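Local coordinates for protein ATP-dependent RNA helicase HrpB (Escherichia coli, PDB 6EUD) that hydrolyses ATP to ADP and phosphate as a bacterial DEAH/RHA-type RNA helicase that also binds single-stranded RNA, at residues V315-A318 with S319-Q322; K341-A344 with E345-A348; L611-A614 with M615-G618; A662-E665 with T666-L669. All coordinates share one frame; numbering follows the deposited sequence.

Interaction 1 (V315-A318 with S319-Q322); sequences VSQA and SMTQ
Ser316 swings OG between its own backbone N and carbonyl carbon (chi1 74°) while Ser319 turns its hydroxyl off a staggered position (chi1 29°), and the two oxygens meet in a 2.8 Å OG–OG hydrogen bond in which either could donate. Ser316 is the N-cap of helix 317-325, and Ser351 OG also bonds to it. Val315 closes over this pair, its CG1 3.6 Å from Ser319 CB. The same methyl meets Met320 CG at 3.9 Å. Met320 bends at its last torsion (chi3 -66°), which carries CE back to 3.8 Å from Ser316 O, the carbonyl that already takes the Met320 N–H in a 2.9 Å bond. The next two backbone bonds of the first turn follow, Thr321 N to Gln317 O (2.9 Å) and Gln322 N to Ala318 O (2.8 Å). Gln322 begins the QRAGRAGR sequence, motif VI of these helicases; its NE2 bonds Glu279 O in the motif V loop, and its side chain lies about 8 Å from that of Pro31 in the predicted ATP site. Helix 317-325 follows strand 307-314 after the short link of Val315 and Ser316, and Met320 touches Asp292 and Ala294 of strand 287-302 and Ala344 of helix 341-346.

Interaction 2 (K341-A344 with E345-A348); sequences KEQA and ERAA
From Lys341 O, which takes Glu345 N in a normal 2.9 Å helical bond, the backbone slackens: Arg346 N shares two weak bonds, to Glu342 O and Gln343 O, and Ala347 N meets Ala344 O at 3.3 Å from above the carbonyl plane. The side chain of Arg346, bent at chi3 (-72°), turns back over this turn and lays one guanidinium face above Glu342 O, which sits 3.6 Å from the plane beneath its centre. Glu342 runs alongside and points the same way, so that OE2 forms a loose salt bridge at 3.6 Å from Arg346 NH2, the carboxylate and guanidinium planes 66° apart. Glu342 is poorly ordered and Arg346 touches a crystal neighbour, which may influence this pairing. Such an i, i+4 acid–base pair is a common surface feature of helices, here helix 341-346 in the C-terminal helicase region. Lys341, fully extended, crosses Glu345, whose OE2 meets Lys341 CE at 3.3 Å; Lys341 NZ stays 4.4 Å from Glu345 OE2, too far for a salt bridge though the charges probably still attract. A water donates to Glu345 OE1 at 2.7 Å and weakly to Glu342 O. Inward, Gln343 OE1 takes a bond from Arg314, and Ala344 and Ala347 touch Met320 of helix 317-325.

Interaction 3 (L611-A614 with M615-G618); sequences LHQA and MLNG
Helix 608-622 packs against strand 571-579 and against the short helix 664-667, and the contact of Leu611 with Met615 is one turn along its flank. Met615 is extended beyond CG (chi3 176°), which delivers its methyl CE against the isobutyl group of Leu611, 3.8 Å from CG and 3.9 Å from CD2, the two chains crossing at a slant. Its CG rests 3.3 Å from Leu611 O, beside the 2.9 Å bond that Met615 N makes to that oxygen. An alanine here removes the methyl against Leu611, whose isobutyl group would probably be freer to turn, with a gap opening toward Met672, which Met615 also touches. On another flank Gln613, bent at chi2 (64°), brings OE1 to 4.1 Å from Leu616 CD1. Leu616 CG lies 3.4 Å from His612 O, the acceptor of Leu616 N. Toward the strand, Ala614 lies on Val576. Within the helix the side chains meet mainly by the Leu611–Met615 packing, while His612 NE2, Gln613 NE2 and Asn617 ND2 bond to Val675 O, Glu665 OE2 and Asp574 O in neighbouring parts of the chain, which implies that the polar groups fix the helix in its surroundings.

Interaction 4 (A662-E665 with T666-L669); sequences AALE and TWLL
Ala663 CB meets the edge of Trp667 one turn on, just past a helix–helix junction: helix 657-662 ends, Ala663 occupies the N-cap position of the short helix 664-667, and the chain then winds through a wider turn. Trp667 is the large bump. Its CG stands between the backbone N and the carbonyl carbon (chi1 72°), and the indole extends beside Leu664, both side chains pointing the same way. Ala663 CB fits at the indole edge, in the ring plane, 3.9 Å from CD1. Leu668 CB sits over one face, 4.0 Å above the ring centre. Leu664 CD2 fills the hollow between the indole and Leu668, approaching Trp667 CZ2 at 3.7 Å and Leu668 CD2 at 3.9 Å. The ring is held at its polar corner too, because NE1 bonds Leu660 O one helix back. Trimming the indole to an alanine would probably leave a gap beside Leu664 and Leu668 and deprive Leu660 O of its NE1 donor. Leu664 itself lies on Leu616 and Arg620 of helix 608-622, and Glu665 OE1 forms a salt bridge with Arg620. Leu664 O accepts both Leu668 N and Leu669 N, each at 2.9 Å; the second is a five-residue step that widens the turn and brings Leu669 CB to Glu665 O. Ala663 O is gripped by three donors: Trp667 N comes nearly along the C=O axis, Thr666 N from 46° out of the carbonyl plane, and Thr666 OG1 in that plane on a lone pair, at 2.6 Å.

Read from the N terminus, the four contacts follow in series; each closes about one turn of backbone, and none nests in or crosses another. Interactions 1 and 2 lie in the C-terminal helicase region, where Gln317 joins them: its N bonds Ala348 O and its NE2 bonds Ala347 O, tying the start of helix 317-325 to the chain leaving helix 341-346. Interactions 3 and 4 lie on the other side of the chain's centre, nearest atoms about 36 to 45 Å from those of the first pair. There 611-618 and 662-669 meet by the Gln613–Glu665 hydrogen bond, with His612 packed against Leu669 and Leu616 against Leu664, joining helix 608-622 to helix 664-667 and the turn that follows it.

Interaction 1 (V315-A318 with S319-Q322)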
ATOM      1  N   VAL A 315       7.231   2.858 -17.469  1.00 28.20           N
ATOM      2  CA  VAL A 315       6.401   4.046 -17.541  1.00 27.70           C
ATOM      3  C   VAL A 315       5.069   3.659 -18.208  1.00 32.29           C
ATOM      4  O   VAL A 315       5.015   2.709 -18.989  1.00 33.79           O
ATOM      5  CB  VAL A 315       7.186   5.144 -18.308  1.00 46.11           C
ATOM      6  CG1 VAL A 315       6.322   6.280 -18.752  1.00 49.99           C
ATOM      7  CG2 VAL A 315       8.355   5.642 -17.449  1.00 43.32           C
ATOM      8  N   SER A 316       3.986   4.346 -17.874  1.00 31.13           N
ATOM      9  CA  SER A 316       2.696   4.020 -18.474  1.00 33.96           C
ATOM     10  C   SER A 316       2.568   4.526 -19.916  1.00 31.66           C
ATOM     11  O   SER A 316       3.354   5.358 -20.355  1.00 30.40           O
ATOM     12  CB  SER A 316       1.565   4.598 -17.630  1.00 36.89           C
ATOM     13  OG  SER A 316       1.492   6.005 -17.794  1.00 36.35           O
ATOM     14  N   GLN A 317       1.569   4.021 -20.635  1.00 24.44           N
ATOM     15  CA  GLN A 317       1.291   4.501 -21.974  1.00 30.91           C
ATOM     16  C   GLN A 317       0.987   5.999 -21.982  1.00 34.08           C
ATOM     17  O   GLN A 317       1.458   6.727 -22.870  1.00 31.11           O
ATOM     18  CB  GLN A 317       0.128   3.731 -22.603  1.00 27.59           C
ATOM     19  CG  GLN A 317       0.370   2.227 -22.682  1.00 34.95           C
ATOM     20  CD  GLN A 317      -0.647   1.504 -23.565  1.00 42.62           C
ATOM     21  OE1 GLN A 317      -1.098   2.049 -24.563  1.00 51.93           O
ATOM     22  NE2 GLN A 317      -1.012   0.282 -23.190  1.00 39.31           N
ATOM     23  N   ALA A 318       0.208   6.470 -21.013  1.00 34.04           N
ATOM     24  CA  ALA A 318      -0.120   7.895 -20.982  1.00 32.90           C
ATOM     25  C   ALA A 318       1.146   8.753 -20.834  1.00 32.05           C
ATOM     26  O   ALA A 318       1.297   9.764 -21.517  1.00 33.15           O
ATOM     27  CB  ALA A 318      -1.122   8.205 -19.864  1.00 31.13           C
ATOM     28  N   SER A 319       2.084   8.347 -19.989  1.00 31.17           N
ATOM     29  CA  SER A 319       3.282   9.174 -19.860  1.00 35.51           C
ATOM     30  C   SER A 319       4.276   8.945 -20.996  1.00 33.71           C
ATOM     31  O   SER A 319       5.016   9.856 -21.361  1.00 34.74           O
ATOM     32  CB  SER A 319       3.957   8.971 -18.506  1.00 38.54           C
ATOM     33  OG  SER A 319       3.735   7.685 -18.010  1.00 47.80           O
ATOM     34  N   MET A 320       4.292   7.757 -21.583  1.00 30.32           N
ATOM     35  CA  MET A 320       5.108   7.581 -22.780  1.00 29.05           C
ATOM     36  C   MET A 320       4.608   8.518 -23.884  1.00 30.35           C
ATOM     37  O   MET A 320       5.395   9.132 -24.626  1.00 33.36           O
ATOM     38  CB  MET A 320       5.083   6.133 -23.241  1.00 28.09           C
ATOM     39  CG  MET A 320       6.105   5.232 -22.504  1.00 22.68           C
ATOM     40  SD  MET A 320       6.304   3.610 -23.269  1.00 28.81           S
ATOM     41  CE  MET A 320       4.676   2.923 -22.966  1.00 27.24           C
ATOM     42  N   THR A 321       3.293   8.660 -23.959  1.00 28.88           N
ATOM     43  CA  THR A 321       2.671   9.552 -24.931  1.00 30.47           C
ATOM     44  C   THR A 321       2.926  11.016 -24.566  1.00 31.58           C
ATOM     45  O   THR A 321       3.219  11.839 -25.432  1.00 33.96           O
ATOM     46  CB  THR A 321       1.162   9.274 -25.044  1.00 33.68           C
ATOM     47  OG1 THR A 321       0.982   7.981 -25.635  1.00 35.55           O
ATOM     48  CG2 THR A 321       0.488  10.293 -25.913  1.00 26.13           C
ATOM     49  N   GLN A 322       2.845  11.339 -23.281  1.00 31.70           N
ATOM     50  CA  GLN A 322       3.158  12.696 -22.849  1.00 32.50           C
ATOM     51  C   GLN A 322       4.634  13.020 -23.169  1.00 32.56           C
ATOM     52  O   GLN A 322       4.943  14.115 -23.639  1.00 33.94           O
ATOM     53  CB  GLN A 322       2.857  12.871 -21.370  1.00 30.41           C
ATOM     54  CG  GLN A 322       3.161  14.237 -20.812  1.00 40.98           C
ATOM     55  CD  GLN A 322       2.192  15.316 -21.270  1.00 50.36           C
ATOM     56  OE1 GLN A 322       1.045  15.028 -21.627  1.00 56.84           O
ATOM     57  NE2 GLN A 322       2.646  16.573 -21.250  1.00 49.21           N
TER

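Interaction 2 (K341-A344 with E345-A348)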
ATOM      1  N   LYS A 341       7.897  -2.480 -29.144  1.00 32.38           N
ATOM      2  CA  LYS A 341       6.545  -1.930 -29.311  1.00 32.37           C
ATOM      3  C   LYS A 341       5.462  -2.744 -28.572  1.00 32.36           C
ATOM      4  O   LYS A 341       4.575  -2.174 -27.918  1.00 33.29           O
ATOM      5  CB  LYS A 341       6.183  -1.829 -30.787  1.00 29.18           C
ATOM      6  CG  LYS A 341       4.841  -1.171 -31.004  1.00 32.94           C
ATOM      7  CD  LYS A 341       4.545  -1.068 -32.478  1.00 45.25           C
ATOM      8  CE  LYS A 341       3.281  -0.278 -32.751  1.00 50.95           C
ATOM      9  NZ  LYS A 341       3.128  -0.081 -34.222  1.00 58.46           N
ATOM     10  N   GLU A 342       5.548  -4.066 -28.646  1.00 32.14           N
ATOM     11  CA  GLU A 342       4.543  -4.928 -28.016  1.00 41.40           C
ATOM     12  C   GLU A 342       4.550  -4.801 -26.477  1.00 41.88           C
ATOM     13  O   GLU A 342       3.514  -4.975 -25.825  1.00 42.03           O
ATOM     14  CB  GLU A 342       4.769  -6.377 -28.443  1.00 54.10           C
ATOM     15  CG  GLU A 342       6.168  -6.870 -28.142  1.00 74.82           C
ATOM     16  CD  GLU A 342       6.415  -8.289 -28.607  1.00 95.40           C
ATOM     17  OE1 GLU A 342       7.474  -8.526 -29.227  1.00105.37           O
ATOM     18  OE2 GLU A 342       5.564  -9.168 -28.336  1.00107.14           O
ATOM     19  N   GLN A 343       5.708  -4.488 -25.897  1.00 35.58           N
ATOM     20  CA  GLN A 343       5.785  -4.232 -24.461  1.00 35.31           C
ATOM     21  C   GLN A 343       5.158  -2.881 -24.136  1.00 33.52           C
ATOM     22  O   GLN A 343       4.529  -2.718 -23.092  1.00 35.01           O
ATOM     23  CB  GLN A 343       7.232  -4.265 -23.969  1.00 35.71           C
ATOM     24  CG  GLN A 343       7.901  -5.606 -24.186  1.00 42.53           C
ATOM     25  CD  GLN A 343       9.335  -5.680 -23.663  1.00 48.57           C
ATOM     26  OE1 GLN A 343       9.842  -4.758 -23.028  1.00 43.42           O
ATOM     27  NE2 GLN A 343       9.993  -6.796 -23.945  1.00 61.24           N
ATOM     28  N   ALA A 344       5.345  -1.912 -25.027  1.00 29.79           N
ATOM     29  CA  ALA A 344       4.713  -0.614 -24.864  1.00 30.83           C
ATOM     30  C   ALA A 344       3.183  -0.771 -24.897  1.00 32.82           C
ATOM     31  O   ALA A 344       2.476  -0.134 -24.116  1.00 33.69           O
ATOM     32  CB  ALA A 344       5.190   0.365 -25.942  1.00 25.34           C
ATOM     33  N   GLU A 345       2.695  -1.655 -25.768  1.00 31.06           N
ATOM     34  CA  GLU A 345       1.259  -1.885 -25.918  1.00 33.37           C
ATOM     35  C   GLU A 345       0.641  -2.582 -24.714  1.00 33.83           C
ATOM     36  O   GLU A 345      -0.564  -2.526 -24.530  1.00 41.62           O
ATOM     37  CB  GLU A 345       0.990  -2.698 -27.183  1.00 32.17           C
ATOM     38  CG  GLU A 345       1.312  -1.910 -28.445  1.00 40.84           C
ATOM     39  CD  GLU A 345       1.269  -2.732 -29.728  1.00 50.91           C
ATOM     40  OE1 GLU A 345       1.239  -3.982 -29.647  1.00 56.24           O
ATOM     41  OE2 GLU A 345       1.279  -2.116 -30.820  1.00 54.63           O
ATOM     42  N   ARG A 346       1.462  -3.236 -23.900  1.00 26.86           N
ATOM     43  CA  ARG A 346       0.973  -3.979 -22.731  1.00 30.65           C
ATOM     44  C   ARG A 346       1.277  -3.231 -21.432  1.00 30.19           C
ATOM     45  O   ARG A 346       0.915  -3.688 -20.365  1.00 29.86           O
ATOM     46  CB  ARG A 346       1.587  -5.388 -22.668  1.00 27.52           C
ATOM     47  CG  ARG A 346       1.167  -6.295 -23.824  1.00 32.73           C
ATOM     48  CD  ARG A 346       1.585  -7.761 -23.585  1.00 36.26           C
ATOM     49  NE  ARG A 346       3.031  -7.986 -23.717  1.00 38.84           N
ATOM     50  CZ  ARG A 346       3.620  -8.453 -24.820  1.00 42.46           C
ATOM     51  NH1 ARG A 346       2.899  -8.736 -25.900  1.00 39.22           N
ATOM     52  NH2 ARG A 346       4.934  -8.638 -24.847  1.00 43.36           N
ATOM     53  N   ALA A 347       1.953  -2.089 -21.527  1.00 28.10           N
ATOM     54  CA  ALA A 347       2.192  -1.278 -20.348  1.00 28.93           C
ATOM     55  C   ALA A 347       0.846  -0.801 -19.823  1.00 29.97           C
ATOM     56  O   ALA A 347      -0.109  -0.685 -20.590  1.00 30.85           O
ATOM     57  CB  ALA A 347       3.133  -0.064 -20.666  1.00 24.16           C
ATOM     58  N   ALA A 348       0.767  -0.556 -18.516  1.00 31.43           N
ATOM     59  CA  ALA A 348      -0.402   0.075 -17.911  1.00 32.05           C
ATOM     60  C   ALA A 348      -0.812   1.311 -18.726  1.00 29.48           C
ATOM     61  O   ALA A 348       0.043   2.034 -19.255  1.00 32.62           O
ATOM     62  CB  ALA A 348      -0.101   0.467 -16.430  1.00 28.55           C
TER
HETATM   63  O   HOH W   1       1.172  -6.095 -27.961  1.00 51.58           O

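Interaction 3 (L611-A614 with M615-G618)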
ATOM      1  N   LEU A 611       1.022 -23.984  31.055  1.00 57.75           N
ATOM      2  CA  LEU A 611       1.274 -25.255  30.396  1.00 55.27           C
ATOM      3  C   LEU A 611       0.385 -25.439  29.168  1.00 56.66           C
ATOM      4  O   LEU A 611       0.859 -25.830  28.096  1.00 58.48           O
ATOM      5  CB  LEU A 611       1.056 -26.408  31.378  1.00 54.13           C
ATOM      6  CG  LEU A 611       1.290 -27.799  30.814  1.00 55.22           C
ATOM      7  CD1 LEU A 611       2.773 -28.005  30.538  1.00 57.48           C
ATOM      8  CD2 LEU A 611       0.743 -28.846  31.766  1.00 54.67           C
ATOM      9  N   HIS A 612      -0.903 -25.156  29.329  1.00 50.91           N
ATOM     10  CA  HIS A 612      -1.836 -25.304  28.233  1.00 51.06           C
ATOM     11  C   HIS A 612      -1.456 -24.392  27.094  1.00 46.65           C
ATOM     12  O   HIS A 612      -1.496 -24.786  25.923  1.00 47.94           O
ATOM     13  CB  HIS A 612      -3.249 -25.014  28.702  1.00 52.48           C
ATOM     14  CG  HIS A 612      -3.726 -25.973  29.736  1.00 53.91           C
ATOM     15  ND1 HIS A 612      -4.672 -25.644  30.679  1.00 57.23           N
ATOM     16  CD2 HIS A 612      -3.379 -27.258  29.977  1.00 57.33           C
ATOM     17  CE1 HIS A 612      -4.888 -26.689  31.460  1.00 61.20           C
ATOM     18  NE2 HIS A 612      -4.117 -27.681  31.056  1.00 61.59           N
ATOM     19  N   GLN A 613      -1.067 -23.176  27.445  1.00 41.30           N
ATOM     20  CA  GLN A 613      -0.651 -22.218  26.448  1.00 40.68           C
ATOM     21  C   GLN A 613       0.611 -22.726  25.745  1.00 42.36           C
ATOM     22  O   GLN A 613       0.707 -22.661  24.511  1.00 40.42           O
ATOM     23  CB  GLN A 613      -0.419 -20.840  27.077  1.00 41.60           C
ATOM     24  CG  GLN A 613      -0.177 -19.729  26.045  1.00 48.67           C
ATOM     25  CD  GLN A 613      -1.400 -19.466  25.132  1.00 52.49           C
ATOM     26  OE1 GLN A 613      -2.545 -19.450  25.596  1.00 56.86           O
ATOM     27  NE2 GLN A 613      -1.147 -19.266  23.834  1.00 46.03           N
ATOM     28  N   ALA A 614       1.562 -23.254  26.516  1.00 43.89           N
ATOM     29  CA  ALA A 614       2.811 -23.754  25.934  1.00 46.21           C
ATOM     30  C   ALA A 614       2.537 -24.918  24.975  1.00 51.85           C
ATOM     31  O   ALA A 614       3.218 -25.069  23.962  1.00 56.70           O
ATOM     32  CB  ALA A 614       3.798 -24.173  27.027  1.00 43.97           C
ATOM     33  N   MET A 615       1.535 -25.734  25.288  1.00 50.49           N
ATOM     34  CA  MET A 615       1.143 -26.834  24.412  1.00 45.30           C
ATOM     35  C   MET A 615       0.520 -26.339  23.095  1.00 40.95           C
ATOM     36  O   MET A 615       0.759 -26.940  22.027  1.00 35.92           O
ATOM     37  CB  MET A 615       0.165 -27.755  25.140  1.00 47.28           C
ATOM     38  CG  MET A 615       0.792 -28.586  26.247  1.00 49.86           C
ATOM     39  SD  MET A 615      -0.435 -29.638  27.069  1.00 58.17           S
ATOM     40  CE  MET A 615       0.597 -30.551  28.219  1.00 52.07           C
ATOM     41  N   LEU A 616      -0.291 -25.277  23.172  1.00 38.90           N
ATOM     42  CA  LEU A 616      -0.857 -24.660  21.965  1.00 40.43           C
ATOM     43  C   LEU A 616       0.241 -24.226  21.003  1.00 45.35           C
ATOM     44  O   LEU A 616       0.127 -24.438  19.789  1.00 46.92           O
ATOM     45  CB  LEU A 616      -1.735 -23.452  22.307  1.00 40.92           C
ATOM     46  CG  LEU A 616      -3.025 -23.698  23.100  1.00 38.28           C
ATOM     47  CD1 LEU A 616      -3.875 -22.461  23.077  1.00 37.14           C
ATOM     48  CD2 LEU A 616      -3.786 -24.861  22.533  1.00 39.57           C
ATOM     49  N   ASN A 617       1.298 -23.611  21.545  1.00 43.70           N
ATOM     50  CA  ASN A 617       2.442 -23.209  20.739  1.00 44.08           C
ATOM     51  C   ASN A 617       3.181 -24.409  20.142  1.00 44.63           C
ATOM     52  O   ASN A 617       3.728 -24.341  19.033  1.00 44.47           O
ATOM     53  CB  ASN A 617       3.408 -22.363  21.575  1.00 49.16           C
ATOM     54  CG  ASN A 617       2.833 -21.003  21.941  1.00 47.41           C
ATOM     55  OD1 ASN A 617       2.088 -20.410  21.171  1.00 49.52           O
ATOM     56  ND2 ASN A 617       3.188 -20.502  23.116  1.00 45.92           N
ATOM     57  N   GLY A 618       3.196 -25.509  20.886  1.00 41.87           N
ATOM     58  CA  GLY A 618       3.794 -26.739  20.410  1.00 41.34           C
ATOM     59  C   GLY A 618       3.004 -27.288  19.239  1.00 45.38           C
ATOM     60  O   GLY A 618       3.575 -27.821  18.281  1.00 47.28           O
TER

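Interaction 4 (A662-E665 with T666-L669)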
ATOM      1  N   ALA A 662      -4.402 -20.666  14.184  1.00 46.31           N
ATOM      2  CA  ALA A 662      -4.421 -19.287  14.657  1.00 47.46           C
ATOM      3  C   ALA A 662      -5.393 -19.108  15.821  1.00 48.34           C
ATOM      4  O   ALA A 662      -5.163 -18.279  16.709  1.00 52.35           O
ATOM      5  CB  ALA A 662      -4.770 -18.345  13.520  1.00 45.81           C
ATOM      6  N   ALA A 663      -6.464 -19.897  15.835  1.00 42.97           N
ATOM      7  CA  ALA A 663      -7.533 -19.692  16.816  1.00 41.52           C
ATOM      8  C   ALA A 663      -7.560 -20.721  17.952  1.00 40.06           C
ATOM      9  O   ALA A 663      -8.557 -20.810  18.674  1.00 41.69           O
ATOM     10  CB  ALA A 663      -8.886 -19.673  16.114  1.00 38.98           C
ATOM     11  N   LEU A 664      -6.484 -21.489  18.111  1.00 41.11           N
ATOM     12  CA  LEU A 664      -6.410 -22.545  19.145  1.00 40.72           C
ATOM     13  C   LEU A 664      -6.884 -22.078  20.521  1.00 42.52           C
ATOM     14  O   LEU A 664      -7.585 -22.804  21.236  1.00 40.22           O
ATOM     15  CB  LEU A 664      -4.978 -23.068  19.261  1.00 39.43           C
ATOM     16  CG  LEU A 664      -4.522 -23.928  18.089  1.00 36.43           C
ATOM     17  CD1 LEU A 664      -3.033 -24.216  18.197  1.00 39.35           C
ATOM     18  CD2 LEU A 664      -5.331 -25.211  18.076  1.00 33.71           C
ATOM     19  N   GLU A 665      -6.499 -20.852  20.873  1.00 43.18           N
ATOM     20  CA  GLU A 665      -6.914 -20.217  22.117  1.00 44.18           C
ATOM     21  C   GLU A 665      -8.442 -20.145  22.229  1.00 44.59           C
ATOM     22  O   GLU A 665      -9.014 -20.331  23.301  1.00 48.07           O
ATOM     23  CB  GLU A 665      -6.297 -18.809  22.216  1.00 44.71           C
ATOM     24  CG  GLU A 665      -4.788 -18.790  22.542  1.00 46.36           C
ATOM     25  CD  GLU A 665      -3.898 -19.161  21.349  1.00 53.07           C
ATOM     26  OE1 GLU A 665      -4.381 -19.120  20.189  1.00 53.50           O
ATOM     27  OE2 GLU A 665      -2.708 -19.498  21.566  1.00 54.16           O
ATOM     28  N   THR A 666      -9.113 -19.895  21.113  1.00 46.19           N
ATOM     29  CA  THR A 666     -10.560 -19.739  21.151  1.00 50.88           C
ATOM     30  C   THR A 666     -11.308 -21.094  21.090  1.00 50.66           C
ATOM     31  O   THR A 666     -12.201 -21.329  21.903  1.00 53.07           O
ATOM     32  CB  THR A 666     -11.042 -18.798  20.019  1.00 52.62           C
ATOM     33  OG1 THR A 666     -10.713 -19.360  18.747  1.00 60.56           O
ATOM     34  CG2 THR A 666     -10.345 -17.475  20.117  1.00 46.48           C
ATOM     35  N   TRP A 667     -10.938 -21.995  20.175  1.00 46.44           N
ATOM     36  CA  TRP A 667     -11.708 -23.239  20.022  1.00 42.07           C
ATOM     37  C   TRP A 667     -11.196 -24.451  20.810  1.00 43.25           C
ATOM     38  O   TRP A 667     -11.987 -25.346  21.141  1.00 44.80           O
ATOM     39  CB  TRP A 667     -11.830 -23.618  18.531  1.00 37.05           C
ATOM     40  CG  TRP A 667     -10.591 -24.123  17.843  1.00 37.27           C
ATOM     41  CD1 TRP A 667      -9.620 -23.368  17.264  1.00 41.17           C
ATOM     42  CD2 TRP A 667     -10.222 -25.496  17.605  1.00 36.71           C
ATOM     43  NE1 TRP A 667      -8.652 -24.175  16.703  1.00 43.37           N
ATOM     44  CE2 TRP A 667      -9.000 -25.486  16.896  1.00 41.85           C
ATOM     45  CE3 TRP A 667     -10.797 -26.730  17.935  1.00 35.48           C
ATOM     46  CZ2 TRP A 667      -8.339 -26.667  16.510  1.00 43.73           C
ATOM     47  CZ3 TRP A 667     -10.145 -27.903  17.550  1.00 36.33           C
ATOM     48  CH2 TRP A 667      -8.926 -27.863  16.847  1.00 39.21           C
ATOM     49  N   LEU A 668      -9.898 -24.490  21.117  1.00 41.32           N
ATOM     50  CA  LEU A 668      -9.307 -25.692  21.698  1.00 38.08           C
ATOM     51  C   LEU A 668      -8.980 -25.546  23.169  1.00 43.40           C
ATOM     52  O   LEU A 668      -9.231 -26.462  23.957  1.00 45.64           O
ATOM     53  CB  LEU A 668      -8.044 -26.094  20.939  1.00 33.16           C
ATOM     54  CG  LEU A 668      -7.481 -27.402  21.504  1.00 38.39           C
ATOM     55  CD1 LEU A 668      -8.547 -28.510  21.380  1.00 38.55           C
ATOM     56  CD2 LEU A 668      -6.156 -27.806  20.824  1.00 37.43           C
ATOM     57  N   LEU A 669      -8.406 -24.402  23.535  1.00 46.25           N
ATOM     58  CA  LEU A 669      -8.004 -24.141  24.921  1.00 47.09           C
ATOM     59  C   LEU A 669      -9.134 -24.307  25.959  1.00 51.69           C
ATOM     60  O   LEU A 669      -8.885 -24.898  27.007  1.00 56.23           O
ATOM     61  CB  LEU A 669      -7.386 -22.738  25.036  1.00 47.15           C
ATOM     62  CG  LEU A 669      -6.980 -22.249  26.435  1.00 48.58           C
ATOM     63  CD1 LEU A 669      -5.981 -23.190  27.108  1.00 43.21           C
ATOM     64  CD2 LEU A 669      -6.421 -20.835  26.339  1.00 49.18           C
TER